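Local coordinates for protein probable zinc protease PqqL (Escherichia coli, PDB 6OFT) that probably acts as a periplasmic zinc-dependent endopeptidase of the M16 family, the crystallised chain being the first half of the whole protein, at residues Ala308-Val311 with Tyr317-Leu320; Gln285-Arg290 with Asn336-Glu341; Glu276-Ser281 with Gln410-Gln415; Trp432-Asn437 with Ala449-Leu454. One frame throughout, in Å; residues are numbered along the deposited sequence.

In the fold
All four contacts belong to the second alpha/beta unit of this M16 half, away from the predicted zinc site in the first unit. Contact 1 pairs strands 303-314 and 317-326 at one edge of its five-stranded sheet, and contact 4 packs helix 448-459 against strand 430-436 of that same sheet. Contacts 2 and 3 share helix 271-296, meeting helix 331-348 and the turn before helix 414-425; their centres are 18 Å apart. Along the chain, contact 3 spans contact 2, which in turn spans contact 1, while contact 4 follows them all. Met-339 and Asn-336 of helix 331-348 touch contact 4, linking that helix to helix 448-459 and, through Trp-432, to the sheet.

Contact 1. Residues Ala308-Val311 with Tyr317-Leu320; sequences ARSV and YQSL
Val-311 and Ser-319 hold the two strands together through a pair of backbone hydrogen bonds, in the antiparallel hairpin formed by strands 303-314 and 317-326. Val-311 N gives its hydrogen to Ser-319 O at 2.8 Å, in the carbonyl plane. Ser-319 N returns a bond to Val-311 O, also 2.8 Å long and bent by only 15° at the hydrogen. Next along comes the non-hydrogen-bonded pair Ser-310 and Leu-320, where the CA atoms close to 4.4 Å.

Weaker CA-H...O contacts fill in around these bonds. Ser-310 CA lies 3.2 Å from Ser-319 O, which therefore receives both this hydrogen and the amide of Val-311. Leu-320 CA approaches Arg-309 O at 3.4 Å, and Gln-318 CA adds a more bent contact to Val-311 O.

Side chains meet on both faces of the sheet. On one, Leu-320 CD1 rests against Ser-310 CB at 3.6 Å, with Gln-318 OE1 near the same CB. The amide of Gln-318 finds its stronger partner outside the hairpin, NE2 bonding Pro-264 O. On the other face, Val-311 turns CG1 between its own backbone N and carbonyl carbon (chi1 63°), and this methyl comes 4.0 Å from Ser-319 CB.

Strand 303-314 is the outermost strand of the sheet within this chain, whereas 317-326 also bonds strand 256-264, where Tyr-261 O takes Ser-319 OG. Trp-280 of helix 271-296 packs on Gln-318 and Leu-320.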
loop_
_atom_site.group_PDB
_atom_site.type_symbol
_atom_site.label_atom_id
_atom_site.label_comp_id
_atom_site.label_asym_id
_atom_site.label_seq_id
_atom_site.Cartn_x
_atom_site.Cartn_y
_atom_site.Cartn_z
ATOM N N ALA A 308 -1.846 -3.999 -16.411
ATOM C CA ALA A 308 -2.080 -5.129 -15.531
ATOM C C ALA A 308 -1.366 -4.717 -14.248
ATOM O O ALA A 308 -0.295 -4.094 -14.303
ATOM C CB ALA A 308 -1.475 -6.400 -16.093
ATOM N N ARG A 309 -1.984 -4.994 -13.106
ATOM C CA ARG A 309 -1.427 -4.609 -11.818
ATOM C C ARG A 309 -1.941 -5.493 -10.712
ATOM O O ARG A 309 -3.037 -6.052 -10.808
ATOM C CB ARG A 309 -1.818 -3.159 -11.494
ATOM C CG ARG A 309 -0.646 -2.270 -11.112
ATOM C CD ARG A 309 -1.097 -0.997 -10.412
ATOM N NE ARG A 309 -1.854 -0.107 -11.297
ATOM C CZ ARG A 309 -2.856 0.671 -10.897
ATOM N NH1 ARG A 309 -3.238 0.675 -9.625
ATOM N NH2 ARG A 309 -3.492 1.442 -11.768
ATOM N N SER A 310 -1.147 -5.586 -9.645
ATOM C CA SER A 310 -1.511 -6.264 -8.419
ATOM C C SER A 310 -1.678 -5.178 -7.356
ATOM O O SER A 310 -0.921 -4.207 -7.339
ATOM C CB SER A 310 -0.454 -7.284 -8.004
ATOM O OG SER A 310 0.805 -6.685 -7.752
ATOM N N VAL A 311 -2.695 -5.313 -6.511
ATOM C CA VAL A 311 -2.961 -4.374 -5.417
ATOM C C VAL A 311 -3.299 -5.152 -4.141
ATOM O O VAL A 311 -3.987 -6.170 -4.218
ATOM C CB VAL A 311 -4.028 -3.286 -5.797
ATOM C CG1 VAL A 311 -5.401 -3.891 -6.102
ATOM C CG2 VAL A 311 -4.136 -2.189 -4.732
ATOM N N TYR A 317 -4.434 -10.694 1.472
ATOM C CA TYR A 317 -5.055 -10.776 0.160
ATOM C C TYR A 317 -4.725 -9.679 -0.815
ATOM O O TYR A 317 -4.475 -8.534 -0.435
ATOM C CB TYR A 317 -6.591 -10.838 0.338
ATOM C CG TYR A 317 -7.230 -12.139 -0.105
ATOM C CD1 TYR A 317 -7.043 -13.314 0.623
ATOM C CD2 TYR A 317 -8.081 -12.182 -1.205
ATOM C CE1 TYR A 317 -7.683 -14.499 0.263
ATOM C CE2 TYR A 317 -8.720 -13.361 -1.581
ATOM C CZ TYR A 317 -8.510 -14.521 -0.849
ATOM O OH TYR A 317 -9.136 -15.691 -1.214
ATOM N N GLN A 318 -4.807 -10.034 -2.099
ATOM C CA GLN A 318 -4.541 -9.134 -3.208
ATOM C C GLN A 318 -5.537 -9.284 -4.360
ATOM O O GLN A 318 -6.257 -10.285 -4.473
ATOM C CB GLN A 318 -3.119 -9.382 -3.745
ATOM C CG GLN A 318 -2.919 -10.725 -4.468
ATOM C CD GLN A 318 -1.499 -10.931 -4.911
ATOM O OE1 GLN A 318 -0.884 -10.041 -5.486
ATOM N NE2 GLN A 318 -0.947 -12.111 -4.669
ATOM N N SER A 319 -5.519 -8.298 -5.242
ATOM C CA SER A 319 -6.248 -8.354 -6.489
ATOM C C SER A 319 -5.299 -8.141 -7.634
ATOM O O SER A 319 -4.452 -7.242 -7.598
ATOM C CB SER A 319 -7.378 -7.339 -6.553
ATOM O OG SER A 319 -8.115 -7.555 -7.748
ATOM N N LEU A 320 -5.436 -8.978 -8.652
ATOM C CA LEU A 320 -4.702 -8.855 -9.898
ATOM C C LEU A 320 -5.731 -8.451 -10.945
ATOM O O LEU A 320 -6.696 -9.183 -11.170
ATOM C CB LEU A 320 -4.050 -10.189 -10.275
ATOM C CG LEU A 320 -2.545 -10.321 -10.112
ATOM C CD1 LEU A 320 -2.162 -10.434 -8.657
ATOM C CD2 LEU A 320 -2.058 -11.562 -10.812
#

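Contact 2. Residues Gln285-Arg290 with Asn336-Glu341; sequences QLFNQR and NALMAE
A buried carboxylate-over-ring contact, Glu-341 against Phe-287, bridges helices 271-296 and 331-348 in the helical layer that packs beside the five-stranded sheet of this M16 alpha/beta domain. The helices do not touch backbone to backbone: the axes of 285-290 and 336-341 stay 12.1 Å apart, their directions 125° from one another, and long side chains span the gap.

Glu-341 leads that reach. Its CG stands anti to the backbone N (chi1 -155°) and the chain beyond stays extended, which carries the carboxylate across to the ring of Phe-287. The two planes are stacked, 21° apart, with OE2 over one face but displaced toward the rim, 3.2 Å from CD2. OE1 lies over the far end of the ring, 3.6 Å from CZ, and has no polar partner in the model. The ring's edge is taken by a methyl, Leu-338 CD1, close to its plane and 3.8 Å from CZ. An alanine in place of Phe-287 would be likely to open a gap beneath the Glu-341 carboxylate and leave Leu-338 CD1 without its neighbour.

Arg-290 offers Glu-341 little direct charge compensation, since its NE stays 5.4 Å from OE2 and its NH2 is engaged by a salt bridge to Glu-354 and a hydrogen bond to Gly-349 O. Burial, with the charged end of Arg-290 not in contact, would probably raise the cost of ionising this glutamate. Glu-341 OE2 lies 3.1 Å from the backbone Phe-287 O, two acceptors with no hydrogen bond between them.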
loop_
_atom_site.group_PDB
_atom_site.type_symbol
_atom_site.label_atom_id
_atom_site.label_comp_id
_atom_site.label_asym_id
_atom_site.label_seq_id
_atom_site.Cartn_x
_atom_site.Cartn_y
_atom_site.Cartn_z
ATOM N N GLN A 285 3.857 -8.013 -15.684
ATOM C CA GLN A 285 4.774 -7.324 -16.588
ATOM C C GLN A 285 4.685 -7.829 -18.033
ATOM O O GLN A 285 4.694 -7.015 -18.954
ATOM C CB GLN A 285 6.231 -7.379 -16.096
ATOM C CG GLN A 285 7.171 -6.538 -16.988
ATOM C CD GLN A 285 8.544 -6.304 -16.418
ATOM O OE1 GLN A 285 8.813 -6.572 -15.243
ATOM N NE2 GLN A 285 9.443 -5.778 -17.249
ATOM N N LEU A 286 4.600 -9.155 -18.229
ATOM C CA LEU A 286 4.523 -9.748 -19.564
ATOM C C LEU A 286 3.264 -9.288 -20.305
ATOM O O LEU A 286 3.346 -8.952 -21.488
ATOM C CB LEU A 286 4.618 -11.273 -19.483
ATOM C CG LEU A 286 6.015 -11.862 -19.231
ATOM C CD1 LEU A 286 5.907 -13.247 -18.651
ATOM C CD2 LEU A 286 6.847 -11.905 -20.506
ATOM N N PHE A 287 2.119 -9.199 -19.585
ATOM C CA PHE A 287 0.858 -8.701 -20.133
ATOM C C PHE A 287 1.071 -7.255 -20.619
ATOM O O PHE A 287 0.734 -6.939 -21.756
ATOM C CB PHE A 287 -0.252 -8.742 -19.063
ATOM C CG PHE A 287 -1.593 -8.269 -19.573
ATOM C CD1 PHE A 287 -1.919 -6.911 -19.574
ATOM C CD2 PHE A 287 -2.529 -9.174 -20.056
ATOM C CE1 PHE A 287 -3.161 -6.475 -20.038
ATOM C CE2 PHE A 287 -3.768 -8.734 -20.532
ATOM C CZ PHE A 287 -4.073 -7.389 -20.516
ATOM N N ASN A 288 1.637 -6.394 -19.740
ATOM C CA ASN A 288 1.950 -4.981 -19.991
ATOM C C ASN A 288 2.840 -4.822 -21.205
ATOM O O ASN A 288 2.558 -3.982 -22.057
ATOM C CB ASN A 288 2.611 -4.340 -18.751
ATOM C CG ASN A 288 1.641 -4.152 -17.617
ATOM O OD1 ASN A 288 0.438 -4.231 -17.823
ATOM N ND2 ASN A 288 2.130 -3.894 -16.397
ATOM N N GLN A 289 3.917 -5.632 -21.266
ATOM C CA GLN A 289 4.904 -5.682 -22.348
ATOM C C GLN A 289 4.193 -5.967 -23.674
ATOM O O GLN A 289 4.284 -5.142 -24.581
ATOM C CB GLN A 289 5.997 -6.734 -22.027
ATOM C CG GLN A 289 7.055 -6.945 -23.113
ATOM C CD GLN A 289 8.243 -7.748 -22.626
ATOM O OE1 GLN A 289 8.357 -8.956 -22.871
ATOM N NE2 GLN A 289 9.170 -7.087 -21.942
ATOM N N ARG A 290 3.414 -7.070 -23.756
ATOM C CA ARG A 290 2.689 -7.432 -24.976
ATOM C C ARG A 290 1.738 -6.348 -25.449
ATOM O O ARG A 290 1.801 -5.987 -26.616
ATOM C CB ARG A 290 1.974 -8.783 -24.861
ATOM C CG ARG A 290 1.823 -9.419 -26.237
ATOM C CD ARG A 290 1.174 -10.766 -26.185
ATOM N NE ARG A 290 2.132 -11.818 -25.866
ATOM C CZ ARG A 290 1.791 -13.088 -25.703
ATOM N NH1 ARG A 290 0.529 -13.466 -25.847
ATOM N NH2 ARG A 290 2.709 -13.991 -25.397
ATOM N N ASN A 336 -12.917 -5.847 -26.889
ATOM C CA ASN A 336 -12.300 -6.692 -27.913
ATOM C C ASN A 336 -10.809 -6.876 -27.688
ATOM O O ASN A 336 -10.362 -8.022 -27.613
ATOM C CB ASN A 336 -12.614 -6.196 -29.326
ATOM C CG ASN A 336 -13.932 -6.713 -29.839
ATOM O OD1 ASN A 336 -14.138 -7.918 -29.978
ATOM N ND2 ASN A 336 -14.857 -5.824 -30.128
ATOM N N ALA A 337 -10.059 -5.766 -27.489
ATOM C CA ALA A 337 -8.609 -5.780 -27.228
ATOM C C ALA A 337 -8.242 -6.590 -25.982
ATOM O O ALA A 337 -7.307 -7.395 -26.038
ATOM C CB ALA A 337 -8.080 -4.359 -27.095
ATOM N N LEU A 338 -8.983 -6.387 -24.870
ATOM C CA LEU A 338 -8.748 -7.086 -23.617
ATOM C C LEU A 338 -8.993 -8.583 -23.748
ATOM O O LEU A 338 -8.126 -9.369 -23.366
ATOM C CB LEU A 338 -9.583 -6.474 -22.457
ATOM C CG LEU A 338 -9.356 -7.033 -21.027
ATOM C CD1 LEU A 338 -7.884 -6.990 -20.614
ATOM C CD2 LEU A 338 -10.221 -6.292 -20.006
ATOM N N MET A 339 -10.171 -8.969 -24.278
ATOM C CA MET A 339 -10.574 -10.361 -24.475
ATOM C C MET A 339 -9.607 -11.109 -25.394
ATOM O O MET A 339 -9.286 -12.270 -25.131
ATOM C CB MET A 339 -11.989 -10.402 -25.080
ATOM C CG MET A 339 -12.817 -11.579 -24.613
ATOM S SD MET A 339 -13.237 -11.475 -22.852
ATOM C CE MET A 339 -14.463 -10.122 -22.885
ATOM N N ALA A 340 -9.187 -10.452 -26.493
ATOM C CA ALA A 340 -8.267 -10.994 -27.495
ATOM C C ALA A 340 -6.911 -11.286 -26.872
ATOM O O ALA A 340 -6.378 -12.363 -27.116
ATOM C CB ALA A 340 -8.104 -10.009 -28.642
ATOM N N GLU A 341 -6.381 -10.364 -26.021
ATOM C CA GLU A 341 -5.084 -10.565 -25.366
ATOM C C GLU A 341 -5.130 -11.663 -24.302
ATOM O O GLU A 341 -4.184 -12.433 -24.196
ATOM C CB GLU A 341 -4.506 -9.262 -24.793
ATOM C CG GLU A 341 -2.985 -9.330 -24.678
ATOM C CD GLU A 341 -2.284 -8.352 -23.752
ATOM O OE1 GLU A 341 -2.635 -7.150 -23.774
ATOM O OE2 GLU A 341 -1.362 -8.783 -23.021
#

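Contact 3. Residues Glu276-Ser281 with Gln410-Gln415; sequences EQAEWS and QQITVQ
Glu-279 and Ile-412 mark the nearest approach of the two backbones, their CA atoms 6.8 Å apart. Residues 276-281 are regular helix, part of the long helix 271-296 in the second alpha/beta unit of this M16 half. Opposite them, 410-415 passes from a 3-10 turn through the extended Ile-412 to Thr-413, the N-cap of helix 414-425, whose side chain caps a backbone N of the coming helix.

Ile-412 points toward the helix and supplies nearly all the contact. Its CG1 sits anti to its own carbonyl carbon (chi1 -57°), and this sends CD1 over Ala-278, 3.7 Å from that residue's CB. The rest of the side chain runs alongside Glu-279 in the opposite sense, so that both its branches, CG1 and CG2, lie against the aliphatic part of the glutamate. A glycine in place of Ile-412 would probably open a gap between the turn and the helix, with Ala-278 CB and the Glu-279 CG methylene losing their apolar cover.

Glu-279 also has a polar role. Its OE2, lying beside the isoleucine, is hydrogen-bonded with Ser-416 OG, which is itself bonded by the backbone N of Thr-413; the carboxylate thus reaches the capped first turn of helix 414-425. Lys-420 forms only a long, weak ion pair with OE1. Lys-359 NZ, from helix 352-371, bonds Ile-412 O. Between the helix and the turn, Glu-279 CG is 3.7 Å from Ile-412 CG1.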
loop_
_atom_site.group_PDB
_atom_site.type_symbol
_atom_site.label_atom_id
_atom_site.label_comp_id
_atom_site.label_asym_id
_atom_site.label_seq_id
_atom_site.Cartn_x
_atom_site.Cartn_y
_atom_site.Cartn_z
ATOM N N GLU A 276 7.130 -17.150 -5.729
ATOM C CA GLU A 276 5.677 -16.989 -5.905
ATOM C C GLU A 276 5.327 -15.544 -6.262
ATOM O O GLU A 276 4.577 -15.324 -7.214
ATOM C CB GLU A 276 4.915 -17.457 -4.654
ATOM C CG GLU A 276 3.414 -17.180 -4.673
ATOM C CD GLU A 276 2.495 -18.387 -4.722
ATOM O OE1 GLU A 276 2.826 -19.420 -4.098
ATOM O OE2 GLU A 276 1.430 -18.291 -5.375
ATOM N N GLN A 277 5.888 -14.566 -5.527
ATOM C CA GLN A 277 5.626 -13.141 -5.774
ATOM C C GLN A 277 6.210 -12.731 -7.114
ATOM O O GLN A 277 5.572 -11.972 -7.842
ATOM C CB GLN A 277 6.194 -12.260 -4.635
ATOM C CG GLN A 277 5.780 -10.763 -4.687
ATOM C CD GLN A 277 6.588 -9.863 -5.619
ATOM O OE1 GLN A 277 7.650 -10.227 -6.134
ATOM N NE2 GLN A 277 6.104 -8.644 -5.852
ATOM N N ALA A 278 7.432 -13.203 -7.428
ATOM C CA ALA A 278 8.108 -12.886 -8.692
ATOM C C ALA A 278 7.319 -13.410 -9.910
ATOM O O ALA A 278 7.315 -12.765 -10.952
ATOM C CB ALA A 278 9.520 -13.454 -8.696
ATOM N N GLU A 279 6.654 -14.561 -9.772
ATOM C CA GLU A 279 5.839 -15.133 -10.851
ATOM C C GLU A 279 4.583 -14.293 -11.117
ATOM O O GLU A 279 4.264 -14.086 -12.283
ATOM C CB GLU A 279 5.489 -16.602 -10.588
ATOM C CG GLU A 279 6.691 -17.519 -10.768
ATOM C CD GLU A 279 6.400 -19.005 -10.804
ATOM O OE1 GLU A 279 5.429 -19.443 -10.150
ATOM O OE2 GLU A 279 7.162 -19.740 -11.471
ATOM N N TRP A 280 3.895 -13.784 -10.061
ATOM C CA TRP A 280 2.719 -12.916 -10.274
ATOM C C TRP A 280 3.139 -11.600 -10.906
ATOM O O TRP A 280 2.452 -11.117 -11.796
ATOM C CB TRP A 280 1.917 -12.642 -8.983
ATOM C CG TRP A 280 1.212 -13.833 -8.409
ATOM C CD1 TRP A 280 1.370 -14.346 -7.155
ATOM C CD2 TRP A 280 0.262 -14.684 -9.076
ATOM N NE1 TRP A 280 0.583 -15.465 -6.997
ATOM C CE2 TRP A 280 -0.102 -15.699 -8.163
ATOM C CE3 TRP A 280 -0.320 -14.685 -10.365
ATOM C CZ2 TRP A 280 -1.028 -16.703 -8.489
ATOM C CZ3 TRP A 280 -1.213 -15.692 -10.699
ATOM C CH2 TRP A 280 -1.573 -16.678 -9.765
ATOM N N SER A 281 4.274 -11.038 -10.454
ATOM C CA SER A 281 4.868 -9.790 -10.931
ATOM C C SER A 281 5.276 -9.909 -12.399
ATOM O O SER A 281 5.082 -8.967 -13.168
ATOM C CB SER A 281 6.084 -9.435 -10.078
ATOM O OG SER A 281 6.740 -8.278 -10.569
ATOM N N GLN A 410 15.754 -18.365 -12.056
ATOM C CA GLN A 410 16.025 -19.467 -12.988
ATOM C C GLN A 410 15.026 -20.635 -12.772
ATOM O O GLN A 410 14.871 -21.494 -13.641
ATOM C CB GLN A 410 17.509 -19.895 -12.995
ATOM C CG GLN A 410 18.052 -20.502 -11.707
ATOM C CD GLN A 410 19.548 -20.310 -11.522
ATOM O OE1 GLN A 410 20.102 -19.209 -11.668
ATOM N NE2 GLN A 410 20.234 -21.375 -11.152
ATOM N N GLN A 411 14.274 -20.591 -11.660
ATOM C CA GLN A 411 13.189 -21.529 -11.363
ATOM C C GLN A 411 11.876 -21.075 -12.055
ATOM O O GLN A 411 10.897 -21.824 -12.078
ATOM C CB GLN A 411 12.980 -21.640 -9.840
ATOM C CG GLN A 411 14.005 -22.558 -9.201
ATOM C CD GLN A 411 13.884 -22.569 -7.715
ATOM O OE1 GLN A 411 12.946 -23.136 -7.153
ATOM N NE2 GLN A 411 14.829 -21.933 -7.046
ATOM N N ILE A 412 11.856 -19.842 -12.596
ATOM C CA ILE A 412 10.683 -19.297 -13.302
ATOM C C ILE A 412 10.825 -19.605 -14.782
ATOM O O ILE A 412 11.780 -19.162 -15.418
ATOM C CB ILE A 412 10.480 -17.788 -13.005
ATOM C CG1 ILE A 412 10.352 -17.559 -11.471
ATOM C CG2 ILE A 412 9.261 -17.212 -13.791
ATOM C CD1 ILE A 412 10.462 -16.126 -11.033
ATOM N N THR A 413 9.909 -20.415 -15.320
ATOM C CA THR A 413 9.959 -20.819 -16.728
ATOM C C THR A 413 8.680 -20.435 -17.440
ATOM O O THR A 413 7.714 -20.017 -16.807
ATOM C CB THR A 413 10.215 -22.336 -16.870
ATOM O OG1 THR A 413 9.138 -23.054 -16.270
ATOM C CG2 THR A 413 11.566 -22.777 -16.304
ATOM N N VAL A 414 8.674 -20.598 -18.770
ATOM C CA VAL A 414 7.511 -20.391 -19.618
ATOM C C VAL A 414 6.440 -21.418 -19.185
ATOM O O VAL A 414 5.255 -21.090 -19.165
ATOM C CB VAL A 414 7.965 -20.540 -21.090
ATOM C CG1 VAL A 414 6.886 -21.142 -21.977
ATOM C CG2 VAL A 414 8.454 -19.199 -21.631
ATOM N N GLN A 415 6.880 -22.626 -18.756
ATOM C CA GLN A 415 6.002 -23.700 -18.266
ATOM C C GLN A 415 5.457 -23.407 -16.873
ATOM O O GLN A 415 4.281 -23.685 -16.621
ATOM C CB GLN A 415 6.715 -25.071 -18.290
ATOM C CG GLN A 415 7.005 -25.576 -19.710
ATOM C CD GLN A 415 8.279 -25.014 -20.294
ATOM O OE1 GLN A 415 9.085 -24.367 -19.619
ATOM N NE2 GLN A 415 8.484 -25.240 -21.573
#

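Contact 4. Residues Trp432-Asn437 with Ala449-Leu454; sequences WEQMVN and AAILAL
Ile-451 lays its CG2 methyl over one face of the Trp-432 indole, a CH-pi contact that joins helix 448-459 to strand 430-436. The methyl stands 3.6 Å from the centroid of the five-membered ring and only 12° off its normal, so it sits squarely over the pyrrole part and is equally near CD2 and CE2. Both residues point toward each other from their backbones. In Ile-451 the CG1 branch is anti to the carbonyl carbon (chi1 -71°); this leaves CG2 anti to the backbone N, over the ring, with CD1 directed to Gln-434.

There CD1 lies 3.8 Å from Gln-434 NE2, a van der Waals touch with no hydrogen bond: the amide nitrogen is engaged by Leu-446 O in the loop before the helix, which helps set how the amide is turned. Leu-452 adds a lighter contact, its CD2 approaching Trp-432 NE1 at 4.1 Å from an oblique direction. The indole N-H itself bonds a glycerol molecule, probably carried over from crystallisation.

The strand's direction and the helix axis make an angle of 116°, with the axes 10.9 Å apart, so the helix segment runs across the strand's direction. Neighbours pack around the Trp-432 ring and Ile-451: Phe-244 of strand 242-248 meets the Trp-432 ring nearly parallel and also touches Ile-451, Ile-257 and Leu-259 pack from strand 256-264, and Met-339 approaches from helix 331-348.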
loop_
_atom_site.group_PDB
_atom_site.type_symbol
_atom_site.label_atom_id
_atom_site.label_comp_id
_atom_site.label_asym_id
_atom_site.label_seq_id
_atom_site.Cartn_x
_atom_site.Cartn_y
_atom_site.Cartn_z
ATOM N N TRP A 432 -15.903 -8.273 -13.553
ATOM C CA TRP A 432 -15.747 -7.415 -14.749
ATOM C C TRP A 432 -16.136 -5.994 -14.372
ATOM O O TRP A 432 -17.104 -5.835 -13.675
ATOM C CB TRP A 432 -16.612 -7.900 -15.909
ATOM C CG TRP A 432 -16.042 -9.092 -16.593
ATOM C CD1 TRP A 432 -16.378 -10.381 -16.374
ATOM C CD2 TRP A 432 -15.006 -9.104 -17.580
ATOM N NE1 TRP A 432 -15.631 -11.190 -17.165
ATOM C CE2 TRP A 432 -14.776 -10.445 -17.912
ATOM C CE3 TRP A 432 -14.261 -8.120 -18.222
ATOM C CZ2 TRP A 432 -13.829 -10.829 -18.853
ATOM C CZ3 TRP A 432 -13.331 -8.498 -19.150
ATOM C CH2 TRP A 432 -13.107 -9.835 -19.455
ATOM N N GLU A 433 -15.406 -5.021 -14.839
ATOM C CA GLU A 433 -15.733 -3.644 -14.535
ATOM C C GLU A 433 -15.527 -2.712 -15.721
ATOM O O GLU A 433 -14.485 -2.745 -16.364
ATOM C CB GLU A 433 -14.901 -3.173 -13.335
ATOM C CG GLU A 433 -15.239 -1.780 -12.839
ATOM C CD GLU A 433 -14.111 -1.236 -11.997
ATOM O OE1 GLU A 433 -14.115 -1.495 -10.773
ATOM O OE2 GLU A 433 -13.202 -0.589 -12.562
ATOM N N GLN A 434 -16.513 -1.854 -15.969
ATOM C CA GLN A 434 -16.435 -0.829 -16.997
ATOM C C GLN A 434 -16.566 0.531 -16.355
ATOM O O GLN A 434 -17.319 0.690 -15.402
ATOM C CB GLN A 434 -17.495 -1.018 -18.085
ATOM C CG GLN A 434 -17.067 -2.047 -19.131
ATOM C CD GLN A 434 -18.206 -2.506 -19.990
ATOM O OE1 GLN A 434 -18.223 -2.301 -21.204
ATOM N NE2 GLN A 434 -19.178 -3.154 -19.385
ATOM N N MET A 435 -15.842 1.512 -16.888
ATOM C CA MET A 435 -15.874 2.886 -16.401
ATOM C C MET A 435 -16.334 3.772 -17.532
ATOM O O MET A 435 -15.816 3.658 -18.641
ATOM C CB MET A 435 -14.501 3.299 -15.863
ATOM C CG MET A 435 -14.209 2.692 -14.510
ATOM S SD MET A 435 -12.554 3.035 -13.879
ATOM C CE MET A 435 -12.678 4.841 -13.543
ATOM N N VAL A 436 -17.402 4.553 -17.285
ATOM C CA VAL A 436 -18.028 5.453 -18.265
ATOM C C VAL A 436 -18.171 6.872 -17.686
ATOM O O VAL A 436 -18.391 7.020 -16.480
ATOM C CB VAL A 436 -19.344 4.904 -18.882
ATOM C CG1 VAL A 436 -19.073 3.656 -19.710
ATOM C CG2 VAL A 436 -20.415 4.630 -17.825
ATOM N N ASN A 437 -17.988 7.906 -18.527
ATOM C CA ASN A 437 -18.051 9.297 -18.049
ATOM C C ASN A 437 -19.052 10.186 -18.804
ATOM O O ASN A 437 -19.138 11.383 -18.537
ATOM C CB ASN A 437 -16.649 9.935 -18.018
ATOM C CG ASN A 437 -15.905 9.981 -19.329
ATOM O OD1 ASN A 437 -16.450 9.751 -20.418
ATOM N ND2 ASN A 437 -14.625 10.287 -19.239
ATOM N N ALA A 449 -24.035 -10.313 -20.433
ATOM C CA ALA A 449 -24.210 -11.405 -21.394
ATOM C C ALA A 449 -23.325 -11.189 -22.625
ATOM O O ALA A 449 -22.759 -12.150 -23.142
ATOM C CB ALA A 449 -25.670 -11.540 -21.801
ATOM N N ALA A 450 -23.174 -9.916 -23.050
ATOM C CA ALA A 450 -22.356 -9.513 -24.186
ATOM C C ALA A 450 -20.878 -9.746 -23.896
ATOM O O ALA A 450 -20.158 -10.185 -24.790
ATOM C CB ALA A 450 -22.608 -8.051 -24.525
ATOM N N ILE A 451 -20.429 -9.465 -22.653
ATOM C CA ILE A 451 -19.036 -9.653 -22.220
ATOM C C ILE A 451 -18.674 -11.132 -22.363
ATOM O O ILE A 451 -17.654 -11.467 -22.982
ATOM C CB ILE A 451 -18.792 -9.133 -20.756
ATOM C CG1 ILE A 451 -18.839 -7.579 -20.680
ATOM C CG2 ILE A 451 -17.464 -9.672 -20.192
ATOM C CD1 ILE A 451 -18.840 -6.949 -19.273
ATOM N N LEU A 452 -19.509 -11.992 -21.824
ATOM C CA LEU A 452 -19.258 -13.455 -21.837
ATOM C C LEU A 452 -19.452 -14.031 -23.243
ATOM O O LEU A 452 -18.776 -14.982 -23.518
ATOM C CB LEU A 452 -20.108 -14.151 -20.778
ATOM C CG LEU A 452 -19.835 -13.746 -19.334
ATOM C CD1 LEU A 452 -20.413 -14.753 -18.377
ATOM C CD2 LEU A 452 -18.352 -13.557 -19.066
ATOM N N ALA A 453 -20.311 -13.468 -24.091
ATOM C CA ALA A 453 -20.447 -13.982 -25.463
ATOM C C ALA A 453 -19.171 -13.642 -26.243
ATOM O O ALA A 453 -18.745 -14.416 -27.104
ATOM C CB ALA A 453 -21.664 -13.375 -26.152
ATOM N N LEU A 454 -18.553 -12.491 -25.923
ATOM C CA LEU A 454 -17.305 -12.062 -26.534
ATOM C C LEU A 454 -16.160 -12.961 -26.059
ATOM O O LEU A 454 -15.304 -13.333 -26.858
ATOM C CB LEU A 454 -17.037 -10.579 -26.233
ATOM C CG LEU A 454 -15.950 -9.894 -27.078
ATOM C CD1 LEU A 454 -16.317 -9.881 -28.597
ATOM C CD2 LEU A 454 -15.665 -8.485 -26.558
#